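PDB 2RA8: WGR domain-containing protein from Bacteroides fragilis, which is of unknown function but joins a WGR domain, a module that probably binds nucleic acid as in PARP-family proteins, to a leucine-rich repeat domain. Local coordinates for residues G22-V27 / T38-F43; Q13-I18 / L32-Q37; L226-E231 / V260-Q265; K180-L185 / G203-S208. All blocks are in the same frame, centred on the assembly; numbering follows the deposited sequence.

Contact 1 of 4, residues G22-V27 / T38-F43; sequences GTDVIV and TQVKNF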
# COMPACT_ATOMS: atom_id res chain seq x y z
N GLY A 22 -7.27 23.70 -27.59
CA GLY A 22 -6.73 25.01 -27.32
C GLY A 22 -5.57 24.88 -26.35
O GLY A 22 -4.59 24.20 -26.63
N THR A 23 -5.70 25.52 -25.19
CA THR A 23 -4.68 25.47 -24.16
C THR A 23 -5.12 24.56 -23.03
O THR A 23 -4.43 24.42 -22.02
CB THR A 23 -4.42 26.88 -23.58
OG1 THR A 23 -5.68 27.48 -23.23
CG2 THR A 23 -3.70 27.76 -24.59
N ASP A 24 -6.28 23.93 -23.21
CA ASP A 24 -6.81 23.02 -22.20
C ASP A 24 -6.59 21.56 -22.52
O ASP A 24 -6.77 21.13 -23.66
CB ASP A 24 -8.32 23.25 -22.01
CG ASP A 24 -8.64 24.60 -21.37
OD1 ASP A 24 -7.94 24.98 -20.41
OD2 ASP A 24 -9.59 25.27 -21.83
N VAL A 25 -6.19 20.80 -21.51
CA VAL A 25 -6.00 19.37 -21.64
C VAL A 25 -7.17 18.78 -20.88
O VAL A 25 -7.36 19.07 -19.69
CB VAL A 25 -4.67 18.89 -21.00
CG1 VAL A 25 -4.61 17.37 -21.03
CG2 VAL A 25 -3.48 19.48 -21.75
N ILE A 26 -7.97 17.97 -21.57
CA ILE A 26 -9.15 17.36 -20.96
C ILE A 26 -9.01 15.86 -20.78
O ILE A 26 -8.90 15.11 -21.75
CB ILE A 26 -10.40 17.65 -21.81
CG1 ILE A 26 -10.50 19.16 -22.07
CG2 ILE A 26 -11.65 17.14 -21.11
CD1 ILE A 26 -11.55 19.54 -23.08
N VAL A 27 -9.03 15.43 -19.52
CA VAL A 27 -8.92 14.03 -19.15
C VAL A 27 -10.24 13.52 -18.63
O VAL A 27 -10.95 14.21 -17.89
CB VAL A 27 -7.83 13.83 -18.05
CG1 VAL A 27 -7.98 12.48 -17.38
CG2 VAL A 27 -6.44 13.95 -18.66
N THR A 38 -14.09 13.88 -14.94
CA THR A 38 -13.39 14.73 -15.89
C THR A 38 -12.55 15.77 -15.21
O THR A 38 -12.99 16.42 -14.26
CB THR A 38 -14.38 15.43 -16.84
OG1 THR A 38 -15.01 14.44 -17.67
CG2 THR A 38 -13.65 16.44 -17.72
N GLN A 39 -11.33 15.92 -15.70
CA GLN A 39 -10.39 16.90 -15.16
C GLN A 39 -9.92 17.74 -16.31
O GLN A 39 -9.57 17.22 -17.38
CB GLN A 39 -9.20 16.19 -14.50
CG GLN A 39 -9.59 15.22 -13.40
CD GLN A 39 -8.39 14.55 -12.76
OE1 GLN A 39 -7.50 14.05 -13.45
NE2 GLN A 39 -8.37 14.51 -11.43
N VAL A 40 -9.93 19.05 -16.11
CA VAL A 40 -9.50 20.00 -17.12
C VAL A 40 -8.36 20.80 -16.56
O VAL A 40 -8.40 21.27 -15.42
CB VAL A 40 -10.64 20.93 -17.51
CG1 VAL A 40 -10.22 21.82 -18.67
CG2 VAL A 40 -11.88 20.11 -17.85
N LYS A 41 -7.31 20.96 -17.36
CA LYS A 41 -6.14 21.71 -16.91
C LYS A 41 -5.72 22.67 -17.98
O LYS A 41 -5.43 22.28 -19.11
CB LYS A 41 -5.00 20.73 -16.59
CG LYS A 41 -3.82 21.34 -15.88
CD LYS A 41 -3.04 20.29 -15.08
CE LYS A 41 -2.48 19.15 -15.94
NZ LYS A 41 -3.48 18.09 -16.31
N ASN A 42 -5.70 23.95 -17.63
CA ASN A 42 -5.32 25.00 -18.57
C ASN A 42 -3.84 25.25 -18.57
O ASN A 42 -3.18 25.15 -17.54
CB ASN A 42 -6.06 26.30 -18.24
CG ASN A 42 -5.88 27.35 -19.32
OD1 ASN A 42 -6.10 27.08 -20.50
ND2 ASN A 42 -5.50 28.55 -18.92
N PHE A 43 -3.32 25.57 -19.75
CA PHE A 43 -1.90 25.83 -19.91
C PHE A 43 -1.66 27.17 -20.56
O PHE A 43 -2.55 27.74 -21.21
CB PHE A 43 -1.27 24.72 -20.75
CG PHE A 43 -1.17 23.41 -20.03
CD1 PHE A 43 -0.00 23.05 -19.37
CD2 PHE A 43 -2.28 22.58 -19.94
CE1 PHE A 43 0.06 21.89 -18.63
CE2 PHE A 43 -2.21 21.41 -19.20
CZ PHE A 43 -1.04 21.07 -18.55
O HOH W 1 -6.03 17.35 -17.05

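Contact 2 of 4, residues Q13-I18 / L32-Q37; sequences QKFWSI and LGTDGQ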
# COMPACT_ATOMS: atom_id res chain seq x y z
N GLN A 13 -10.44 -2.39 -14.09
CA GLN A 13 -11.20 -2.50 -15.33
C GLN A 13 -11.57 -1.06 -15.59
O GLN A 13 -12.67 -0.61 -15.27
CB GLN A 13 -12.46 -3.35 -15.10
CG GLN A 13 -12.16 -4.80 -14.71
CD GLN A 13 -11.68 -5.64 -15.89
OE1 GLN A 13 -10.68 -6.37 -15.80
NE2 GLN A 13 -12.39 -5.54 -17.01
N LYS A 14 -10.64 -0.30 -16.16
CA LYS A 14 -10.89 1.10 -16.40
C LYS A 14 -10.37 1.70 -17.68
O LYS A 14 -9.61 1.06 -18.42
CB LYS A 14 -10.37 1.92 -15.21
CG LYS A 14 -9.09 1.42 -14.59
CD LYS A 14 -8.76 2.19 -13.31
CE LYS A 14 -7.59 1.58 -12.56
NZ LYS A 14 -6.36 1.54 -13.38
N PHE A 15 -10.82 2.93 -17.96
CA PHE A 15 -10.42 3.68 -19.14
C PHE A 15 -9.91 5.03 -18.75
O PHE A 15 -10.22 5.55 -17.66
CB PHE A 15 -11.60 3.88 -20.12
CG PHE A 15 -12.64 4.86 -19.63
CD1 PHE A 15 -13.58 4.48 -18.68
CD2 PHE A 15 -12.64 6.17 -20.08
CE1 PHE A 15 -14.50 5.40 -18.18
CE2 PHE A 15 -13.56 7.10 -19.59
CZ PHE A 15 -14.49 6.71 -18.64
N TRP A 16 -9.14 5.62 -19.65
CA TRP A 16 -8.55 6.93 -19.45
C TRP A 16 -8.48 7.53 -20.83
O TRP A 16 -7.94 6.91 -21.75
CB TRP A 16 -7.14 6.79 -18.85
CG TRP A 16 -6.40 8.08 -18.62
CD1 TRP A 16 -6.46 8.88 -17.52
CD2 TRP A 16 -5.47 8.69 -19.52
NE1 TRP A 16 -5.62 9.97 -17.68
CE2 TRP A 16 -5.00 9.87 -18.89
CE3 TRP A 16 -4.98 8.35 -20.79
CZ2 TRP A 16 -4.07 10.72 -19.50
CZ3 TRP A 16 -4.05 9.20 -21.40
CH2 TRP A 16 -3.60 10.38 -20.75
N SER A 17 -9.05 8.72 -21.01
CA SER A 17 -9.01 9.38 -22.31
C SER A 17 -8.47 10.78 -22.16
O SER A 17 -8.62 11.41 -21.10
CB SER A 17 -10.40 9.42 -22.97
OG SER A 17 -11.27 10.35 -22.35
N ILE A 18 -7.80 11.26 -23.20
CA ILE A 18 -7.23 12.59 -23.18
C ILE A 18 -7.48 13.31 -24.47
O ILE A 18 -7.47 12.71 -25.56
CB ILE A 18 -5.71 12.54 -22.86
CG1 ILE A 18 -5.17 13.96 -22.66
CG2 ILE A 18 -4.96 11.81 -23.98
CD1 ILE A 18 -3.75 14.01 -22.08
N LEU A 32 -14.74 0.98 -16.56
CA LEU A 32 -15.34 0.68 -17.86
C LEU A 32 -16.83 0.60 -17.71
O LEU A 32 -17.33 0.03 -16.75
CB LEU A 32 -14.83 -0.65 -18.41
CG LEU A 32 -13.33 -0.74 -18.77
CD1 LEU A 32 -12.93 -2.19 -18.95
CD2 LEU A 32 -13.07 0.03 -20.05
N GLY A 33 -17.55 1.18 -18.68
CA GLY A 33 -19.00 1.15 -18.64
C GLY A 33 -19.65 2.33 -17.93
O GLY A 33 -20.87 2.39 -17.82
N THR A 34 -18.84 3.28 -17.46
CA THR A 34 -19.37 4.45 -16.77
C THR A 34 -18.86 5.72 -17.41
O THR A 34 -17.89 5.69 -18.16
CB THR A 34 -18.96 4.47 -15.28
OG1 THR A 34 -17.55 4.70 -15.17
CG2 THR A 34 -19.30 3.13 -14.61
N ASP A 35 -19.51 6.84 -17.12
CA ASP A 35 -19.08 8.11 -17.69
C ASP A 35 -17.78 8.53 -17.06
O ASP A 35 -17.00 9.27 -17.67
CB ASP A 35 -20.13 9.21 -17.45
CG ASP A 35 -21.50 8.85 -17.99
OD1 ASP A 35 -21.58 8.28 -19.10
OD2 ASP A 35 -22.50 9.15 -17.30
N GLY A 36 -17.54 8.08 -15.84
CA GLY A 36 -16.31 8.45 -15.16
C GLY A 36 -16.26 9.91 -14.75
O GLY A 36 -17.29 10.59 -14.71
N GLN A 37 -15.06 10.40 -14.45
CA GLN A 37 -14.87 11.79 -14.03
C GLN A 37 -14.11 12.56 -15.08
O GLN A 37 -13.54 11.98 -16.00
CB GLN A 37 -14.07 11.83 -12.73
CG GLN A 37 -14.60 10.90 -11.64
CD GLN A 37 -13.61 10.70 -10.51
OE1 GLN A 37 -13.22 9.58 -10.21
NE2 GLN A 37 -13.19 11.80 -9.89

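Contact 3 of 4, residues L226-E231 / V260-Q265; sequences LYVGVE and VDAEEQ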
# COMPACT_ATOMS: atom_id res chain seq x y z
N LEU A 226 7.32 -18.07 -8.64
CA LEU A 226 7.11 -18.80 -7.40
C LEU A 226 7.79 -18.11 -6.25
O LEU A 226 8.99 -17.81 -6.32
CB LEU A 226 7.69 -20.22 -7.51
CG LEU A 226 7.16 -21.16 -8.60
CD1 LEU A 226 7.99 -22.44 -8.61
CD2 LEU A 226 5.68 -21.46 -8.36
N TYR A 227 7.04 -17.85 -5.19
CA TYR A 227 7.60 -17.24 -3.98
C TYR A 227 8.14 -18.38 -3.12
O TYR A 227 7.40 -19.31 -2.79
CB TYR A 227 6.52 -16.47 -3.20
CG TYR A 227 6.21 -15.09 -3.75
CD1 TYR A 227 5.82 -14.92 -5.08
CD2 TYR A 227 6.33 -13.96 -2.94
CE1 TYR A 227 5.56 -13.65 -5.59
CE2 TYR A 227 6.07 -12.69 -3.44
CZ TYR A 227 5.69 -12.55 -4.76
OH TYR A 227 5.47 -11.29 -5.26
N VAL A 228 9.42 -18.32 -2.77
CA VAL A 228 10.04 -19.36 -1.96
C VAL A 228 9.62 -19.30 -0.51
O VAL A 228 9.25 -20.31 0.09
CB VAL A 228 11.58 -19.27 -2.02
CG1 VAL A 228 12.20 -20.40 -1.18
CG2 VAL A 228 12.06 -19.36 -3.46
N GLY A 229 9.69 -18.11 0.07
CA GLY A 229 9.31 -17.96 1.46
C GLY A 229 10.36 -18.58 2.37
O GLY A 229 11.45 -18.93 1.92
N VAL A 230 10.03 -18.74 3.65
CA VAL A 230 11.00 -19.29 4.60
C VAL A 230 10.62 -20.61 5.23
O VAL A 230 9.46 -21.04 5.16
CB VAL A 230 11.30 -18.27 5.71
CG1 VAL A 230 12.09 -17.10 5.14
CG2 VAL A 230 10.00 -17.77 6.32
N GLU A 231 11.59 -21.26 5.86
CA GLU A 231 11.37 -22.55 6.51
C GLU A 231 10.34 -22.51 7.61
O GLU A 231 9.62 -23.49 7.82
CB GLU A 231 12.68 -23.10 7.07
CG GLU A 231 13.66 -23.57 5.99
CD GLU A 231 14.87 -24.30 6.55
OE1 GLU A 231 14.67 -25.25 7.34
OE2 GLU A 231 16.01 -23.92 6.21
N VAL A 260 11.45 -16.19 -6.48
CA VAL A 260 11.60 -14.99 -5.67
C VAL A 260 11.35 -15.14 -4.21
O VAL A 260 10.98 -16.21 -3.73
CB VAL A 260 10.63 -13.91 -6.18
CG1 VAL A 260 10.85 -13.66 -7.66
CG2 VAL A 260 9.18 -14.36 -5.94
N ASP A 261 11.55 -14.05 -3.49
CA ASP A 261 11.30 -14.01 -2.06
C ASP A 261 12.01 -15.12 -1.28
O ASP A 261 11.42 -15.73 -0.39
CB ASP A 261 9.77 -14.09 -1.86
CG ASP A 261 9.35 -13.83 -0.43
OD1 ASP A 261 9.75 -12.78 0.13
OD2 ASP A 261 8.62 -14.68 0.12
N ALA A 262 13.28 -15.35 -1.61
CA ALA A 262 14.07 -16.39 -0.94
C ALA A 262 15.22 -15.81 -0.15
O ALA A 262 15.77 -14.77 -0.52
CB ALA A 262 14.61 -17.38 -1.98
N GLU A 263 15.60 -16.49 0.93
CA GLU A 263 16.73 -16.06 1.76
C GLU A 263 18.00 -16.27 0.98
O GLU A 263 18.93 -15.48 1.07
CB GLU A 263 16.80 -16.87 3.06
CG GLU A 263 16.19 -16.16 4.26
CD GLU A 263 16.25 -17.00 5.53
OE1 GLU A 263 17.34 -17.54 5.84
OE2 GLU A 263 15.22 -17.10 6.22
N GLU A 264 18.03 -17.35 0.20
CA GLU A 264 19.20 -17.65 -0.63
C GLU A 264 18.92 -17.19 -2.04
O GLU A 264 18.95 -17.98 -2.99
CB GLU A 264 19.48 -19.15 -0.61
CG GLU A 264 19.82 -19.69 0.77
CD GLU A 264 20.15 -21.17 0.76
OE1 GLU A 264 21.14 -21.57 0.10
OE2 GLU A 264 19.43 -21.95 1.42
N GLN A 265 18.66 -15.90 -2.18
CA GLN A 265 18.35 -15.33 -3.49
C GLN A 265 19.52 -15.35 -4.44
O GLN A 265 19.33 -15.46 -5.66
CB GLN A 265 17.84 -13.88 -3.33
CG GLN A 265 17.20 -13.31 -4.60
CD GLN A 265 15.95 -14.08 -5.02
OE1 GLN A 265 15.85 -14.55 -6.15
NE2 GLN A 265 15.00 -14.20 -4.10
O HOH W 2 14.35 -18.83 2.04

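Contact 4 of 4, residues K180-L185 / G203-S208; sequences KGTNNL and GGLPDS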
# COMPACT_ATOMS: atom_id res chain seq x y z
N LYS A 180 -2.47 -17.41 -3.86
CA LYS A 180 -1.79 -16.84 -2.71
C LYS A 180 -2.14 -17.68 -1.51
O LYS A 180 -3.32 -17.88 -1.24
CB LYS A 180 -2.24 -15.39 -2.49
CG LYS A 180 -1.62 -14.71 -1.27
CD LYS A 180 -2.05 -13.24 -1.21
CE LYS A 180 -1.52 -12.57 0.05
NZ LYS A 180 -1.76 -11.11 0.06
N GLY A 181 -1.13 -18.17 -0.79
CA GLY A 181 -1.36 -19.02 0.37
C GLY A 181 -1.05 -20.43 -0.09
O GLY A 181 -1.55 -20.85 -1.14
N THR A 182 -0.26 -21.18 0.66
CA THR A 182 0.10 -22.53 0.22
C THR A 182 -0.09 -23.68 1.19
O THR A 182 0.25 -24.82 0.87
CB THR A 182 1.55 -22.55 -0.27
OG1 THR A 182 2.40 -21.97 0.73
CG2 THR A 182 1.69 -21.75 -1.57
N ASN A 183 -0.61 -23.41 2.38
CA ASN A 183 -0.85 -24.47 3.35
C ASN A 183 -1.80 -25.52 2.79
O ASN A 183 -2.95 -25.22 2.47
CB ASN A 183 -1.46 -23.91 4.65
CG ASN A 183 -0.49 -23.07 5.45
OD1 ASN A 183 -0.86 -22.47 6.47
ND2 ASN A 183 0.77 -23.02 5.02
N ASN A 184 -1.32 -26.76 2.67
CA ASN A 184 -2.14 -27.86 2.15
C ASN A 184 -2.61 -27.63 0.74
O ASN A 184 -3.69 -28.10 0.35
CB ASN A 184 -3.36 -28.08 3.05
CG ASN A 184 -2.99 -28.55 4.45
OD1 ASN A 184 -3.59 -28.12 5.44
ND2 ASN A 184 -2.01 -29.44 4.54
N LEU A 185 -1.83 -26.90 -0.05
CA LEU A 185 -2.20 -26.61 -1.42
C LEU A 185 -1.68 -27.65 -2.38
O LEU A 185 -0.62 -28.23 -2.16
CB LEU A 185 -1.65 -25.24 -1.85
CG LEU A 185 -1.67 -24.91 -3.35
CD1 LEU A 185 -3.12 -24.82 -3.83
CD2 LEU A 185 -0.94 -23.62 -3.63
N GLY A 203 4.28 -17.88 1.81
CA GLY A 203 5.23 -17.55 2.93
C GLY A 203 6.23 -18.68 3.19
O GLY A 203 7.19 -18.53 3.89
N GLY A 204 6.05 -19.80 2.51
CA GLY A 204 7.06 -20.80 2.53
C GLY A 204 6.58 -21.89 1.59
O GLY A 204 5.68 -22.66 1.91
N LEU A 205 7.27 -22.07 0.50
CA LEU A 205 6.64 -22.90 -0.55
C LEU A 205 7.02 -24.37 -0.33
O LEU A 205 8.20 -24.73 -0.38
CB LEU A 205 6.98 -22.40 -1.96
CG LEU A 205 6.32 -23.16 -3.16
CD1 LEU A 205 4.96 -22.55 -3.62
CD2 LEU A 205 7.39 -23.00 -4.36
N PRO A 206 5.94 -25.24 -0.10
CA PRO A 206 6.21 -26.66 0.15
C PRO A 206 6.74 -27.37 -1.07
O PRO A 206 6.48 -26.96 -2.20
CB PRO A 206 4.84 -27.21 0.57
CG PRO A 206 4.15 -26.02 1.15
CD PRO A 206 4.53 -24.92 0.19
N ASP A 207 7.50 -28.45 -0.86
CA ASP A 207 8.04 -29.23 -1.97
C ASP A 207 6.92 -29.88 -2.76
O ASP A 207 7.07 -30.16 -3.94
CB ASP A 207 9.00 -30.31 -1.45
CG ASP A 207 10.41 -29.77 -1.19
OD1 ASP A 207 11.21 -30.48 -0.53
OD2 ASP A 207 10.72 -28.65 -1.65
N SER A 208 5.79 -30.11 -2.10
CA SER A 208 4.65 -30.73 -2.76
C SER A 208 4.17 -29.89 -3.92
O SER A 208 3.80 -30.41 -4.97
CB SER A 208 3.50 -30.96 -1.77
OG SER A 208 3.26 -29.80 -1.00
O HOH W 3 1.85 -19.33 2.55
O HOH W 4 1.17 -28.63 0.19

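Contact 1 of 4, residues G22-V27 / T38-F43
Val25 and Phe43 meet at a slant, with Val25 CG2 3.4 Å from Phe43 CE2. The Phe43 ring reaches this place because its CG stands beside the backbone N (chi1 -71°), and the same ring presents an edge, in its own plane, to Thr23 O. Ring and valine continue onto Ala49 of helix 46-62, the helix that covers this face of the WGR sheet. Lys41, across from Val25 on that face, lies on Trp158 of the second subunit, as does Gln39; a water 2.8 Å from Lys41 NZ accepts a hydrogen bond from it and donates only weakly to Val25 O.

Asp24, Ile26, Val40 and Asn42 line the other face of this antiparallel hairpin. Here the apolar contact is looser, Ile26 CG1 standing 4.3 Å from Val40 CG1. Thr23 and Asn42 run side by side and point the same way, which puts Thr23 OG1 in the carbonyl plane of Asn42 as donor to OD1 at 2.8 Å. Asp24 OD1 comes equally near this amide oxygen with the two planar groups 57° apart; as a meeting of two acceptors, that approach is doubtful in detail.

Between the faces, paired backbone bonds join the strands, among them Val25 N to Lys41 O at 2.9 Å and Val27 N to Gln39 O at 2.8 Å. The chemistry is thus divided: main-chain bonds fix the register, Val25 and Phe43 turn to the helix, Gln39 and Lys41 reach the second subunit, and the other face combines the Ile26-Val40 contact with a polar cluster of Thr23, Asp24 and Asn42.

Contact 2 of 4, residues Q13-I18 / L32-Q37
Gln13 opens the contact through its backbone: its carbonyl O receives Leu32 N at 2.9 Å in a nearly straight bond (172°). This ties strand 13-21 of the WGR domain's antiparallel sheet to the loop that follows strand 24-31 and leads back into strand 37-42. The loop comes just after Tyr29, Gly30 and Lys31, which probably correspond to the Trp-Gly-Arg that names the domain. Leu32 lies against the same peptide, its CG 3.6 Å from Gln13 O, and Leu32 CD1 lies 4.0 Å from Gln13 CB.

At Lys14 the side chain leaves the loop altogether, its NZ bonding to Tyr65 OH, and only the backbone faces Leu32, with Leu32 CD2 4.0 Å from Lys14 O. Phe15 does most of the side-chain work. Its CG sits between the backbone N and the carbonyl carbon (chi1 72°), which sends the ring toward the loop; on the way Phe15 CB passes 4.1 Å from Leu32 CD2. Across the far end of the ring the loop bends through Thr34, Asp35 and Gly36. Gly36 N is bonded to Tyr87 OH of the second subunit, so the dimer partner holds the loop from outside. Thr34 O approaches Phe15 CE1 obliquely at 3.4 Å. Asp35 O lies in the ring plane at the edge, 3.7 Å from Phe15 CZ, and accepts a hydrogen bond from Asn28 ND2.

The next residues turn to other neighbours: Trp16 and Ile18 pack on helix 46-62, and between them Ser17 OG makes a weak hydrogen bond to Asn28 O.

Contact 3 of 4, residues L226-E231 / V260-Q265
Val260 O is approached by two groups of the other segment: Val228 N donates to it at 2.8 Å, almost perfectly straight (176°), and Tyr227 CA brings a C-H contact to the same oxygen at 3.5 Å. On the other side of the same residue, Val260 N donates to Leu226 O at 2.9 Å, so that Tyr227 and Val260 form a parallel bridge. Beyond it the pairing changes. Gly229 N still reaches Asp261 O, at 3.0 Å, but from above the carbonyl plane and with a bent N-H...O angle of 141°. Farther on the backbones no longer pair here, and a water spans them, donating to Gly229 O and accepting from Glu263 N.

This is the step between neighbouring strands, 223-227 and 256-260, of the parallel sheet of the leucine-rich repeat domain, at the end where each strand gives way to a loop. Tyr227 and Val260 stand on one face of that sheet. Val260 CG2 sits over the tyrosine ring in a CH-pi contact 3.7 Å from the centroid, while Asp261 CB approaches Tyr227 CD2 at 3.6 Å, obliquely to the ring. Asp261 OD1 is bonded to Leu355 N, in a C-terminal Leu-Glu-His stretch that is probably from the expression tag; Thr353, just before it, also touches Asp261.

Val228 points toward the partner loop and packs on its alanine, Val228 CG2 lying 3.6 Å from Ala262 CB. At the other end of the contact the exposed Glu263 extends across Val230 at about a right angle, its OE2 3.3 Å from Val230 CG1.

Contact 4 of 4, residues K180-L185 / G203-S208
A type II beta turn from Thr182 to Leu185, closed by Leu185 N to Thr182 O at 3.1 Å, swings the chain past Leu205 and Pro206, with Thr182 CA 6.6 Å from Leu205 CA. Thr182 carries the side-chain contact. Its side chain crosses that of Leu205 at about a right angle, CG2 meeting Leu205 CD1 at 3.9 Å, while its other branch lies against the proline ring, OG1 3.7 Å from Pro206 CD. A chi1 of 52° turns that hydroxyl back over its own main chain, where it bonds to Ser202 OG; Ser202 OG in turn bonds to Gly204 N.

Both loops belong to the leucine-rich repeat domain, following the adjacent parallel strands 176-180 and 197-201. Pro206 occupies the N-cap position of helix 207-215, so the threonine packs at the very start of that helix. Besides Ser202, two waters link the segments. One accepts from Gly203 N at 2.9 Å and lies 3.3 Å from Thr182 OG1. At the opposite end of the contact, a second donates to Leu185 O and sits 2.7 Å from Ser208 OG.

Overall arrangement
Contacts 1 and 2 lie in the WGR domain and contacts 3 and 4 in the leucine-rich repeat domain, on opposite sides of the chain's centre. The first pair shares a sheet: strands 13-21 and 24-31 are neighbours, Val27 packs on Trp16, and both contacts touch the second subunit. Contact 1 is a surface hairpin rich in backbone bonds; contact 2 is partly buried, with one such bond and an aromatic ring against a loop. Contacts 3 and 4 are buried, about 12 Å apart between centres, and meet where Val228 O probably accepts from Leu205 N. Direct parallel-strand pairing marks contact 3, whereas contact 4 relies on apolar touches, the Ser202 hydroxyl and bridging waters.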